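Local coordinates for Dye-decolorizing peroxidase (Irpex lacteus, PDB 7D8M), which is a heme b peroxidase of the dye-decolorizing family, probably using peroxide to oxidise dyes and related substrates, at residues Tyr293-Ser298 against Gln304-Phe309. Numbering follows the deposited sequence.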
loop_
_atom_site.group_PDB
_atom_site.type_symbol
_atom_site.label_atom_id
_atom_site.label_comp_id
_atom_site.label_asym_id
_atom_site.label_seq_id
_atom_site.Cartn_x
_atom_site.Cartn_y
_atom_site.Cartn_z
ATOM N N TYR A 293 -9.738 -3.737 -19.107
ATOM C CA TYR A 293 -11.038 -4.383 -18.966
ATOM C C TYR A 293 -11.909 -4.244 -20.211
ATOM O O TYR A 293 -12.975 -4.859 -20.267
ATOM C CB TYR A 293 -11.781 -3.875 -17.725
ATOM C CG TYR A 293 -10.935 -4.040 -16.478
ATOM C CD1 TYR A 293 -10.569 -5.304 -16.039
ATOM C CD2 TYR A 293 -10.469 -2.937 -15.769
ATOM C CE1 TYR A 293 -9.766 -5.473 -14.909
ATOM C CE2 TYR A 293 -9.667 -3.091 -14.630
ATOM C CZ TYR A 293 -9.329 -4.369 -14.208
ATOM O OH TYR A 293 -8.546 -4.560 -13.090
ATOM N N SER A 294 -11.474 -3.475 -21.211
ATOM C CA SER A 294 -12.219 -3.412 -22.469
ATOM C C SER A 294 -11.843 -4.581 -23.375
ATOM O O SER A 294 -10.723 -5.096 -23.327
ATOM C CB SER A 294 -11.957 -2.093 -23.197
ATOM O OG SER A 294 -12.502 -0.998 -22.486
ATOM N N HIS A 295 -12.801 -5.001 -24.208
ATOM C CA HIS A 295 -12.623 -6.121 -25.125
ATOM C C HIS A 295 -13.578 -5.933 -26.294
ATOM O O HIS A 295 -14.721 -5.500 -26.082
ATOM C CB HIS A 295 -12.897 -7.475 -24.456
ATOM C CG HIS A 295 -11.949 -7.808 -23.341
ATOM N ND1 HIS A 295 -10.694 -8.335 -23.559
ATOM C CD2 HIS A 295 -12.072 -7.675 -21.999
ATOM C CE1 HIS A 295 -10.083 -8.508 -22.399
ATOM N NE2 HIS A 295 -10.901 -8.121 -21.437
ATOM N N PRO A 296 -13.151 -6.244 -27.520
ATOM C CA PRO A 296 -14.088 -6.240 -28.653
ATOM C C PRO A 296 -15.336 -7.042 -28.322
ATOM O O PRO A 296 -15.256 -8.146 -27.779
ATOM C CB PRO A 296 -13.281 -6.888 -29.788
ATOM C CG PRO A 296 -12.090 -7.556 -29.109
ATOM C CD PRO A 296 -11.807 -6.707 -27.908
ATOM N N GLY A 297 -16.499 -6.455 -28.600
ATOM C CA GLY A 297 -17.773 -7.124 -28.416
ATOM C C GLY A 297 -18.260 -7.215 -26.989
ATOM O O GLY A 297 -19.234 -7.925 -26.723
ATOM N N SER A 298 -17.631 -6.515 -26.061
ATOM C CA SER A 298 -17.941 -6.652 -24.649
ATOM C C SER A 298 -18.448 -5.318 -24.118
ATOM O O SER A 298 -17.838 -4.271 -24.368
ATOM C CB SER A 298 -16.695 -7.122 -23.882
ATOM O OG SER A 298 -16.887 -6.987 -22.493
ATOM N N GLN A 304 -18.961 -9.170 -16.783
ATOM C CA GLN A 304 -18.012 -9.600 -15.766
ATOM C C GLN A 304 -17.415 -10.967 -16.063
ATOM O O GLN A 304 -16.874 -11.603 -15.151
ATOM C CB GLN A 304 -18.673 -9.619 -14.395
ATOM C CG GLN A 304 -19.429 -8.349 -14.072
ATOM C CD GLN A 304 -19.942 -8.354 -12.656
ATOM O OE1 GLN A 304 -19.170 -8.182 -11.713
ATOM N NE2 GLN A 304 -21.253 -8.557 -12.493
ATOM N N THR A 305 -17.500 -11.435 -17.315
ATOM C CA THR A 305 -16.997 -12.773 -17.622
ATOM C C THR A 305 -15.472 -12.831 -17.594
ATOM O O THR A 305 -14.903 -13.903 -17.362
ATOM C CB THR A 305 -17.514 -13.256 -18.984
ATOM O OG1 THR A 305 -17.033 -12.401 -20.035
ATOM C CG2 THR A 305 -19.043 -13.302 -18.995
ATOM N N ARG A 306 -14.788 -11.714 -17.823
ATOM C CA ARG A 306 -13.329 -11.724 -17.731
ATOM C C ARG A 306 -12.798 -11.235 -16.382
ATOM O O ARG A 306 -11.741 -11.710 -15.936
ATOM C CB ARG A 306 -12.713 -10.879 -18.855
ATOM C CG ARG A 306 -12.489 -11.642 -20.162
ATOM C CD ARG A 306 -13.725 -11.561 -21.036
ATOM N NE ARG A 306 -13.387 -11.551 -22.457
ATOM C CZ ARG A 306 -14.158 -11.031 -23.405
ATOM N NH1 ARG A 306 -15.324 -10.474 -23.092
ATOM N NH2 ARG A 306 -13.760 -11.073 -24.671
ATOM N N CYS A 307 -13.507 -10.309 -15.718
ATOM C CA CYS A 307 -13.108 -9.774 -14.408
ATOM C C CYS A 307 -14.313 -9.190 -13.684
ATOM O O CYS A 307 -14.975 -8.290 -14.216
ATOM C CB CYS A 307 -12.030 -8.695 -14.534
ATOM S SG CYS A 307 -11.358 -8.147 -12.902
ATOM N N PRO A 308 -14.635 -9.667 -12.484
ATOM C CA PRO A 308 -15.793 -9.121 -11.771
ATOM C C PRO A 308 -15.584 -7.642 -11.498
ATOM O O PRO A 308 -14.458 -7.176 -11.323
ATOM C CB PRO A 308 -15.841 -9.936 -10.473
ATOM C CG PRO A 308 -14.936 -11.118 -10.704
ATOM C CD PRO A 308 -13.910 -10.669 -11.693
ATOM N N PHE A 309 -16.688 -6.892 -11.511
ATOM C CA PHE A 309 -16.619 -5.472 -11.197
ATOM C C PHE A 309 -16.053 -5.235 -9.810
ATOM O O PHE A 309 -15.571 -4.135 -9.521
ATOM C CB PHE A 309 -18.016 -4.852 -11.304
ATOM C CG PHE A 309 -18.559 -4.827 -12.705
ATOM C CD1 PHE A 309 -17.714 -4.638 -13.789
ATOM C CD2 PHE A 309 -19.920 -4.985 -12.938
ATOM C CE1 PHE A 309 -18.211 -4.608 -15.083
ATOM C CE2 PHE A 309 -20.427 -4.951 -14.227
ATOM C CZ PHE A 309 -19.574 -4.770 -15.299
#
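Arg306 NH1 packs against Ser298 CB at 3.7 Å, and the two residues share one acceptor: Asp303 OD2 takes a hydrogen bond from Ser298 OG and a salt bridge from NH1 of Arg306, so a single carboxylate oxygen ties 293-298 to 304-309. Both segments belong to the long irregular loop between helices 279-283 and 312-316, the latter opening with the axial heme ligand His312 of this DyP-type peroxidase. No hydrogen bond joins the two segments directly; the main contact is a histidine-arginine stack. The Arg306 guanidinium lies flat over one face of the His295 imidazole, centres 4.3 Å apart and planes only 11° from parallel. Arg306 NH2 reaches past the ring to His295 CB at 3.7 Å, while Arg306 NE sits over the ring centre. A bend at chi2 (89°) turns the arginine chain along the imidazole, Arg306 CG lying near His295 NE2. The charged group is thus held from two directions, by the imidazole on one face and by Asp303 at NH1. Asp271 OD1 is hydrogen-bonded to His295 NE2 and so helps fix the ring's rotation; its carboxylate would tend to favour a protonated imidazole, the stacked guanidinium to oppose this. A type II beta turn, closed by Ser298 N to His295 O at 3.1 Å, has Gly297 at its positive-phi corner and brings Ser298 up to the guanidinium. Within 304-309, Phe309 N donates to Gln304 OE1 (2.8 Å), and Gln304 CG rests over the phenyl face. Nearer the heme, the Tyr293 ring makes a cation-pi contact with Arg314 and approaches the heme-binding Arg319. It also meets Cys307 in an oblique sulfur-aromatic contact: Cys307 SG, swung away from its own backbone N (chi1 -173°), lies 3.7 Å from Tyr293 CE1.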